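Long-range contacts in cysteine synthase 3 (Entamoeba histolytica, PDB 6KR5), which catalyses the pyridoxal-phosphate-dependent formation of cysteine from O-acetylserine and sulfide, as an O-acetylserine sulfhydrylase: residues B[165-169]-B[193-199]; B[173-177]-B[203-208]; B[190-194]-B[237-243]. All coordinates share one frame; numbering follows the deposited sequence.

Contact 1 (B[165-169]-B[193-199]); sequences NTAAH and TAGTVIG. With PLP (pyridoxal-5'-phosphate), chain D.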
loop_
_atom_site.group_PDB
_atom_site.type_symbol
_atom_site.label_atom_id
_atom_site.label_comp_id
_atom_site.label_asym_id
_atom_site.label_seq_id
_atom_site.Cartn_x
_atom_site.Cartn_y
_atom_site.Cartn_z
ATOM N N ASN B 165 17.195 -14.735 -0.446
ATOM C CA ASN B 165 15.890 -14.512 0.177
ATOM C C ASN B 165 16.061 -14.295 1.678
ATOM O O ASN B 165 15.750 -13.220 2.207
ATOM C CB ASN B 165 14.982 -15.711 -0.152
ATOM C CG ASN B 165 13.640 -15.696 0.585
ATOM O OD1 ASN B 165 13.428 -14.953 1.539
ATOM N ND2 ASN B 165 12.725 -16.554 0.127
ATOM N N THR B 166 16.594 -15.305 2.373
ATOM C CA THR B 166 16.836 -15.214 3.809
ATOM C C THR B 166 17.634 -13.969 4.178
ATOM O O THR B 166 17.313 -13.280 5.156
ATOM C CB THR B 166 17.572 -16.483 4.241
ATOM O OG1 THR B 166 16.885 -17.601 3.682
ATOM C CG2 THR B 166 17.618 -16.612 5.757
ATOM N N ALA B 167 18.670 -13.662 3.396
ATOM C CA ALA B 167 19.571 -12.556 3.711
ATOM C C ALA B 167 18.883 -11.193 3.658
ATOM O O ALA B 167 19.358 -10.246 4.294
ATOM C CB ALA B 167 20.764 -12.579 2.755
ATOM N N ALA B 168 17.787 -11.061 2.901
ATOM C CA ALA B 168 17.055 -9.792 2.892
ATOM C C ALA B 168 16.622 -9.387 4.288
ATOM O O ALA B 168 16.438 -8.190 4.575
ATOM C CB ALA B 168 15.832 -9.894 1.987
ATOM N N HIS B 169 16.459 -10.361 5.171
ATOM C CA HIS B 169 15.864 -10.106 6.467
ATOM C C HIS B 169 16.888 -9.710 7.518
ATOM O O HIS B 169 16.529 -9.553 8.693
ATOM C CB HIS B 169 15.062 -11.328 6.871
ATOM C CG HIS B 169 13.880 -11.532 5.987
ATOM N ND1 HIS B 169 12.814 -10.657 5.981
ATOM C CD2 HIS B 169 13.619 -12.456 5.036
ATOM C CE1 HIS B 169 11.925 -11.061 5.091
ATOM N NE2 HIS B 169 12.389 -12.152 4.504
ATOM N N THR B 193 8.143 -19.313 2.090
ATOM C CA THR B 193 9.479 -19.779 1.727
ATOM C C THR B 193 10.315 -20.114 2.951
ATOM O O THR B 193 11.314 -20.838 2.823
ATOM C CB THR B 193 10.239 -18.735 0.897
ATOM O OG1 THR B 193 10.553 -17.590 1.707
ATOM C CG2 THR B 193 9.428 -18.306 -0.328
ATOM N N ALA B 194 9.940 -19.576 4.114
ATOM C CA ALA B 194 10.627 -19.619 5.407
ATOM C C ALA B 194 11.754 -18.593 5.473
ATOM O O ALA B 194 12.433 -18.522 6.492
ATOM C CB ALA B 194 11.164 -21.018 5.767
ATOM N N GLY B 195 11.952 -17.765 4.439
ATOM C CA GLY B 195 12.981 -16.738 4.519
ATOM C C GLY B 195 12.828 -15.816 5.715
ATOM O O GLY B 195 13.818 -15.445 6.355
ATOM N N THR B 196 11.589 -15.424 6.026
ATOM C CA THR B 196 11.367 -14.491 7.131
ATOM C C THR B 196 11.661 -15.147 8.470
ATOM O O THR B 196 12.422 -14.604 9.280
ATOM C CB THR B 196 9.940 -13.953 7.121
ATOM O OG1 THR B 196 9.704 -13.250 5.895
ATOM C CG2 THR B 196 9.749 -12.985 8.268
ATOM N N VAL B 197 11.063 -16.313 8.727
ATOM C CA VAL B 197 11.194 -16.901 10.058
ATOM C C VAL B 197 12.651 -17.262 10.331
ATOM O O VAL B 197 13.165 -17.015 11.431
ATOM C CB VAL B 197 10.235 -18.098 10.228
ATOM C CG1 VAL B 197 10.643 -19.312 9.401
ATOM C CG2 VAL B 197 10.108 -18.484 11.714
ATOM N N ILE B 198 13.355 -17.785 9.325
ATOM C CA ILE B 198 14.746 -18.178 9.522
ATOM C C ILE B 198 15.654 -16.955 9.526
ATOM O O ILE B 198 16.547 -16.837 10.369
ATOM C CB ILE B 198 15.186 -19.198 8.454
ATOM C CG1 ILE B 198 14.335 -20.476 8.524
ATOM C CG2 ILE B 198 16.686 -19.517 8.593
ATOM C CD1 ILE B 198 14.149 -21.029 9.937
ATOM N N GLY B 199 15.444 -16.029 8.587
ATOM C CA GLY B 199 16.291 -14.847 8.527
ATOM C C GLY B 199 16.121 -13.942 9.732
ATOM O O GLY B 199 17.103 -13.500 10.339
HETATM N N1 PLP D . 2.325 -14.254 3.496
HETATM C C2 PLP D . 2.442 -13.661 2.270
HETATM C C2A PLP D . 1.277 -12.883 1.742
HETATM C C3 PLP D . 3.619 -13.784 1.552
HETATM O O3 PLP D . 3.711 -13.187 0.327
HETATM C C4 PLP D . 4.681 -14.506 2.080
HETATM C C4A PLP D . 5.916 -14.741 1.288
HETATM O O4A PLP D . 6.008 -14.299 0.136
HETATM C C5 PLP D . 4.551 -15.102 3.333
HETATM C C6 PLP D . 3.368 -14.972 4.025
HETATM C C5A PLP D . 5.647 -15.942 3.950
HETATM O O4P PLP D . 6.883 -15.296 4.077
HETATM P P PLP D . 8.188 -16.200 3.869
HETATM O O1P PLP D . 8.047 -17.429 4.749
HETATM O O2P PLP D . 8.233 -16.598 2.421
HETATM O O3P PLP D . 9.351 -15.362 4.263
#
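Asn165 reaches across to Thr193 and meets a hydroxyl engaged in three hydrogen bonds at once. Thr193 OG1 donates to O2P of the pyridoxal phosphate at 2.6 Å, and accepts from Asn165 ND2 at 2.9 Å and from the backbone N of Gly195, the last closing an ST turn. With two N-H donors pointing at it, the hydroxyl proton is left for the phosphate. The two side chains come from opposite directions, and Thr193 OG1 lies 20° out of the amide plane of Asn165, whose CG stands anti to the backbone N (chi1 173°), which turns the amide toward Thr193. Asn165 ND2 also donates to Gln159 O, so a second bond steadies the group that orients Thr193.

Gly195 has no side chain, and Asn165 OD1 comes within 3.5 Å of its CA. Gly199, one turn later, likewise admits Thr166 CG2, again 3.5 Å from CA. The His169 ring lies over the first turn: Thr196 CA sits over one face, 3.8 Å from the ring centroid, in a CH-pi contact displaced toward the rim. ND1 of His169 bonds to Thr172 OG1, which restrains the turn of the ring. Thr196 itself turns to the cofactor, giving O3P a bond from its N and another from OG1 at 2.7 Å.

The phosphate is thus held at the start of helix 195-207, where the helix dipole would be expected to assist. This is the glycine- and threonine-rich phosphate-binding loop of fold-type II pyridoxal-phosphate enzymes, with a second-shell asparagine behind it.

Contact 2 (B[173-177]-B[203-208]); sequences ANEIW and NLKKKK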
loop_
_atom_site.group_PDB
_atom_site.type_symbol
_atom_site.label_atom_id
_atom_site.label_comp_id
_atom_site.label_asym_id
_atom_site.label_seq_id
_atom_site.Cartn_x
_atom_site.Cartn_y
_atom_site.Cartn_z
ATOM N N ALA B 173 15.167 -7.818 10.572
ATOM C CA ALA B 173 15.569 -8.064 11.952
ATOM C C ALA B 173 16.159 -6.819 12.594
ATOM O O ALA B 173 15.834 -6.499 13.744
ATOM C CB ALA B 173 16.575 -9.210 12.012
ATOM N N ASN B 174 17.035 -6.108 11.875
ATOM C CA ASN B 174 17.626 -4.905 12.450
ATOM C C ASN B 174 16.561 -3.870 12.774
ATOM O O ASN B 174 16.633 -3.195 13.809
ATOM C CB ASN B 174 18.657 -4.292 11.508
ATOM C CG ASN B 174 19.356 -3.098 12.135
ATOM O OD1 ASN B 174 19.962 -3.227 13.200
ATOM N ND2 ASN B 174 19.256 -1.931 11.497
ATOM N N GLU B 175 15.570 -3.722 11.890
ATOM C CA GLU B 175 14.468 -2.809 12.167
ATOM C C GLU B 175 13.740 -3.194 13.448
ATOM O O GLU B 175 13.407 -2.325 14.259
ATOM C CB GLU B 175 13.499 -2.787 10.987
ATOM C CG GLU B 175 14.102 -2.180 9.732
ATOM C CD GLU B 175 13.359 -2.571 8.471
ATOM O OE1 GLU B 175 12.129 -2.774 8.549
ATOM O OE2 GLU B 175 14.000 -2.654 7.406
ATOM N N ILE B 176 13.468 -4.487 13.645
ATOM C CA ILE B 176 12.824 -4.918 14.888
ATOM C C ILE B 176 13.728 -4.638 16.079
ATOM O O ILE B 176 13.273 -4.159 17.127
ATOM C CB ILE B 176 12.447 -6.406 14.814
ATOM C CG1 ILE B 176 11.369 -6.619 13.746
ATOM C CG2 ILE B 176 11.963 -6.896 16.186
ATOM C CD1 ILE B 176 11.243 -8.059 13.306
ATOM N N TRP B 177 15.020 -4.938 15.936
ATOM C CA TRP B 177 15.959 -4.706 17.027
ATOM C C TRP B 177 15.987 -3.236 17.418
ATOM O O TRP B 177 15.878 -2.891 18.598
ATOM C CB TRP B 177 17.350 -5.184 16.626
ATOM C CG TRP B 177 18.310 -5.112 17.766
ATOM C CD1 TRP B 177 19.350 -4.239 17.909
ATOM C CD2 TRP B 177 18.294 -5.922 18.942
ATOM N NE1 TRP B 177 19.999 -4.472 19.107
ATOM C CE2 TRP B 177 19.369 -5.504 19.754
ATOM C CE3 TRP B 177 17.486 -6.978 19.382
ATOM C CZ2 TRP B 177 19.651 -6.105 20.983
ATOM C CZ3 TRP B 177 17.761 -7.566 20.604
ATOM C CH2 TRP B 177 18.837 -7.128 21.390
ATOM N N ASN B 203 18.908 -13.716 12.885
ATOM C CA ASN B 203 19.564 -12.438 13.122
ATOM C C ASN B 203 19.165 -11.829 14.458
ATOM O O ASN B 203 19.978 -11.134 15.079
ATOM C CB ASN B 203 19.268 -11.474 11.975
ATOM C CG ASN B 203 20.117 -11.752 10.759
ATOM O OD1 ASN B 203 21.333 -11.561 10.783
ATOM N ND2 ASN B 203 19.484 -12.205 9.685
ATOM N N LEU B 204 17.939 -12.072 14.929
ATOM C CA LEU B 204 17.602 -11.638 16.279
ATOM C C LEU B 204 18.347 -12.470 17.316
ATOM O O LEU B 204 18.824 -11.932 18.322
ATOM C CB LEU B 204 16.094 -11.713 16.509
ATOM C CG LEU B 204 15.268 -10.635 15.801
ATOM C CD1 LEU B 204 13.787 -10.814 16.108
ATOM C CD2 LEU B 204 15.746 -9.250 16.214
ATOM N N LYS B 205 18.473 -13.782 17.088
ATOM C CA LYS B 205 19.109 -14.623 18.098
ATOM C C LYS B 205 20.598 -14.327 18.218
ATOM O O LYS B 205 21.183 -14.535 19.286
ATOM C CB LYS B 205 18.870 -16.103 17.788
ATOM C CG LYS B 205 17.595 -16.654 18.418
ATOM C CD LYS B 205 17.285 -18.078 17.949
ATOM C CE LYS B 205 16.148 -18.658 18.782
ATOM N NZ LYS B 205 15.656 -19.965 18.274
ATOM N N LYS B 206 21.196 -13.761 17.187
ATOM C CA LYS B 206 22.625 -13.385 17.290
ATOM C C LYS B 206 22.739 -12.232 18.287
ATOM O O LYS B 206 23.731 -12.161 18.997
ATOM C CB LYS B 206 23.156 -12.902 15.942
ATOM C CG LYS B 206 23.971 -13.922 15.176
ATOM C CD LYS B 206 24.763 -13.334 14.035
ATOM C CE LYS B 206 24.041 -13.490 12.717
ATOM N NZ LYS B 206 23.989 -14.908 12.281
ATOM N N LYS B 207 21.741 -11.363 18.318
ATOM C CA LYS B 207 21.782 -10.216 19.216
ATOM C C LYS B 207 21.260 -10.539 20.609
ATOM O O LYS B 207 21.700 -9.928 21.591
ATOM C CB LYS B 207 20.991 -9.050 18.609
ATOM C CG LYS B 207 21.761 -8.347 17.479
ATOM C CD LYS B 207 20.881 -7.464 16.604
ATOM C CE LYS B 207 21.697 -6.832 15.470
ATOM N NZ LYS B 207 20.911 -5.816 14.693
ATOM N N LYS B 208 20.352 -11.505 20.722
ATOM C CA LYS B 208 19.669 -11.778 21.982
ATOM C C LYS B 208 19.263 -13.249 21.942
ATOM O O LYS B 208 18.278 -13.603 21.289
ATOM C CB LYS B 208 18.472 -10.850 22.146
ATOM C CG LYS B 208 17.722 -10.928 23.466
ATOM C CD LYS B 208 16.634 -9.858 23.506
ATOM C CE LYS B 208 15.708 -10.017 24.684
ATOM N NZ LYS B 208 14.741 -8.879 24.769
#
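Ala173 and Leu204 join two neighbouring helices, 169-179 and 195-207, the second being the connection of a beta-alpha-beta crossover between the adjacent parallel strands 186-190 and 212-218. The short axes pass 9.8 Å apart at 44°. The backbones come nearest at Ala173 and Leu204, and there the small Ala173 lets its CB touch Asn203 CB at 3.5 Å, while the Asn203 amide turns back to Gly199 O. The branched end of Leu204 packs beside Ala173, Ile176 and Trp177. Its CD2 rests on the carbonyl of Ala173 and near CE3 of Trp177, while CD1 meets CG2 of Ile176 at 4.3 Å.

One turn after Ala173, Trp177 spans the distance between the helices. Its CG is anti to the backbone N (chi1 -173°), a setting that carries the indole toward Lys207 and Lys208. There the extended chain of Lys207 runs over one face, with CD 3.7 Å from the centroid of the five-membered ring and almost on its normal; its NZ comes to 3.1 Å from Asn174 OD1. Lys208 arrives differently, its CD in the ring plane at the benzo edge, 3.9 Å from CZ3.

Both lysines therefore contribute methylenes to the aromatic surface, and Lys208 carries its amine past the indole to hydrogen bonds with the carbonyls of Gly182 and Val184. An apolar seam at Ala173, Ile176 and Leu204 passes in this way into a partly exposed, amphipathic margin.

Contact 3 (B[190-194]-B[237-243]); sequences AVGTA and IGAGFVT. With PLP (pyridoxal-5'-phosphate), chain D.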
loop_
_atom_site.group_PDB
_atom_site.type_symbol
_atom_site.label_atom_id
_atom_site.label_comp_id
_atom_site.label_asym_id
_atom_site.label_seq_id
_atom_site.Cartn_x
_atom_site.Cartn_y
_atom_site.Cartn_z
ATOM N N ALA B 190 4.438 -16.375 9.893
ATOM C CA ALA B 190 3.822 -17.419 9.077
ATOM C C ALA B 190 4.729 -17.774 7.895
ATOM O O ALA B 190 5.310 -16.889 7.256
ATOM C CB ALA B 190 2.449 -16.960 8.584
ATOM N N VAL B 191 4.837 -19.075 7.589
ATOM C CA VAL B 191 5.924 -19.607 6.760
ATOM C C VAL B 191 5.437 -19.912 5.347
ATOM O O VAL B 191 4.554 -20.759 5.143
ATOM C CB VAL B 191 6.540 -20.866 7.391
ATOM C CG1 VAL B 191 7.561 -21.481 6.418
ATOM C CG2 VAL B 191 7.185 -20.522 8.718
ATOM N N GLY B 192 6.037 -19.232 4.366
ATOM C CA GLY B 192 5.889 -19.589 2.969
ATOM C C GLY B 192 7.188 -20.180 2.461
ATOM O O GLY B 192 7.332 -21.412 2.420
ATOM N N THR B 193 8.143 -19.313 2.090
ATOM C CA THR B 193 9.479 -19.779 1.727
ATOM C C THR B 193 10.315 -20.114 2.951
ATOM O O THR B 193 11.314 -20.838 2.823
ATOM C CB THR B 193 10.239 -18.735 0.897
ATOM O OG1 THR B 193 10.553 -17.590 1.707
ATOM C CG2 THR B 193 9.428 -18.306 -0.328
ATOM N N ALA B 194 9.940 -19.576 4.114
ATOM C CA ALA B 194 10.627 -19.619 5.407
ATOM C C ALA B 194 11.754 -18.593 5.473
ATOM O O ALA B 194 12.433 -18.522 6.492
ATOM C CB ALA B 194 11.164 -21.018 5.767
ATOM N N ILE B 237 1.145 -18.830 2.424
ATOM C CA ILE B 237 1.856 -19.766 3.265
ATOM C C ILE B 237 1.396 -21.179 2.927
ATOM O O ILE B 237 0.644 -21.401 1.976
ATOM C CB ILE B 237 1.678 -19.453 4.767
ATOM C CG1 ILE B 237 0.218 -19.603 5.211
ATOM C CG2 ILE B 237 2.207 -18.051 5.054
ATOM C CD1 ILE B 237 0.051 -19.546 6.734
ATOM N N GLY B 238 1.898 -22.143 3.694
ATOM C CA GLY B 238 1.519 -23.526 3.492
ATOM C C GLY B 238 1.875 -24.057 2.119
ATOM O O GLY B 238 1.003 -24.504 1.362
ATOM N N ALA B 239 3.166 -24.013 1.792
ATOM C CA ALA B 239 3.626 -24.459 0.479
ATOM C C ALA B 239 3.461 -25.960 0.257
ATOM O O ALA B 239 3.521 -26.409 -0.895
ATOM C CB ALA B 239 5.089 -24.080 0.282
ATOM N N GLY B 240 3.242 -26.737 1.318
ATOM C CA GLY B 240 3.001 -28.164 1.177
ATOM C C GLY B 240 4.242 -29.017 1.213
ATOM O O GLY B 240 4.146 -30.227 0.973
ATOM N N PHE B 241 5.396 -28.422 1.503
ATOM C CA PHE B 241 6.656 -29.144 1.629
ATOM C C PHE B 241 7.531 -28.345 2.576
ATOM O O PHE B 241 7.290 -27.159 2.812
ATOM C CB PHE B 241 7.354 -29.352 0.267
ATOM C CG PHE B 241 7.657 -28.070 -0.468
ATOM C CD1 PHE B 241 6.695 -27.485 -1.278
ATOM C CD2 PHE B 241 8.879 -27.441 -0.335
ATOM C CE1 PHE B 241 6.952 -26.301 -1.951
ATOM C CE2 PHE B 241 9.136 -26.242 -1.007
ATOM C CZ PHE B 241 8.168 -25.680 -1.806
ATOM N N VAL B 242 8.541 -29.006 3.136
ATOM C CA VAL B 242 9.509 -28.310 3.976
ATOM C C VAL B 242 10.547 -27.695 3.044
ATOM O O VAL B 242 11.196 -28.404 2.275
ATOM C CB VAL B 242 10.161 -29.262 4.989
ATOM C CG1 VAL B 242 11.118 -28.504 5.874
ATOM C CG2 VAL B 242 9.094 -29.936 5.828
ATOM N N THR B 243 10.679 -26.373 3.084
ATOM C CA THR B 243 11.503 -25.691 2.093
ATOM C C THR B 243 12.988 -25.825 2.413
ATOM O O THR B 243 13.392 -26.087 3.553
ATOM C CB THR B 243 11.133 -24.210 2.009
ATOM O OG1 THR B 243 11.533 -23.541 3.214
ATOM C CG2 THR B 243 9.634 -24.046 1.798
HETATM N N1 PLP D . 2.325 -14.254 3.496
HETATM C C2 PLP D . 2.442 -13.661 2.270
HETATM C C2A PLP D . 1.277 -12.883 1.742
HETATM C C3 PLP D . 3.619 -13.784 1.552
HETATM O O3 PLP D . 3.711 -13.187 0.327
HETATM C C4 PLP D . 4.681 -14.506 2.080
HETATM C C4A PLP D . 5.916 -14.741 1.288
HETATM O O4A PLP D . 6.008 -14.299 0.136
HETATM C C5 PLP D . 4.551 -15.102 3.333
HETATM C C6 PLP D . 3.368 -14.972 4.025
HETATM C C5A PLP D . 5.647 -15.942 3.950
HETATM O O4P PLP D . 6.883 -15.296 4.077
HETATM P P PLP D . 8.188 -16.200 3.869
HETATM O O1P PLP D . 8.047 -17.429 4.749
HETATM O O2P PLP D . 8.233 -16.598 2.421
HETATM O O3P PLP D . 9.351 -15.362 4.263
HETATM O O HOH W 1 3.060 -22.658 6.298
HETATM O O HOH W 2 5.319 -23.019 3.492
#
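Thr243 OG1 donates to the carbonyl O of Thr193 at 2.7 Å, the shorter of the two direct hydrogen bonds between the loops. The hydroxyl stands above the carbonyl plane, 51° out of it, and also takes part in a weak bond with the N of Tyr246. Thr243 OG1 lies between its own backbone N and carbonyl carbon (chi1 69°), which leaves CG2 anti to that carbon and beside Gly192 O.

At the other end, Val191 O is shared among three donors. Gly238 N reaches it only weakly, at 3.3 Å, its one hydrogen divided between this bond and a water that donates to Val191 O at 2.7 Å. A second water gives its two hydrogens to Val191 O and Gly192 O and takes the N-H of Ala239, at 2.9 Å. Gly192 N donates to O1P of the cofactor at 2.7 Å. Ile237 adds the apolar side: CG2 packs on Ala190 CB at 3.7 Å and against C6 of the pyridine ring.

The loop 190-194 leaves strand 186-190 for helix 195-207, whereas residues 237-243 belong to the long connection from strand 212-218 to strand 253-257; Ala190 and Ile237 both lean on strand 212-218, through Val216 and Pro218.

Overall arrangement
Contacts 1 and 3 meet in Thr193 and Ala194, with centres 11 Å apart, and both reach the pyridoxal phosphate; together they hold the phosphate-binding loop, helix 163-167 with His169 in one and the connection 237-243 in the other. Val197 CG1 and Val191 CG2 also touch between them, at 3.7 Å. Contact 2 lies farther along the same helix, 195-207, its centre 13 Å from that of contact 1 and 22 Å from that of contact 3. Contacts 1 and 2 pack where His169 O comes 4.1 Å from Asn203 ND2, and helices 163-167 and 169-179 follow each other in the chain. The side chain of Ile176 is about 12 Å from the pyridoxal phosphate. Helix 195-207 thus begins at the phosphate, and its later turns meet Trp177.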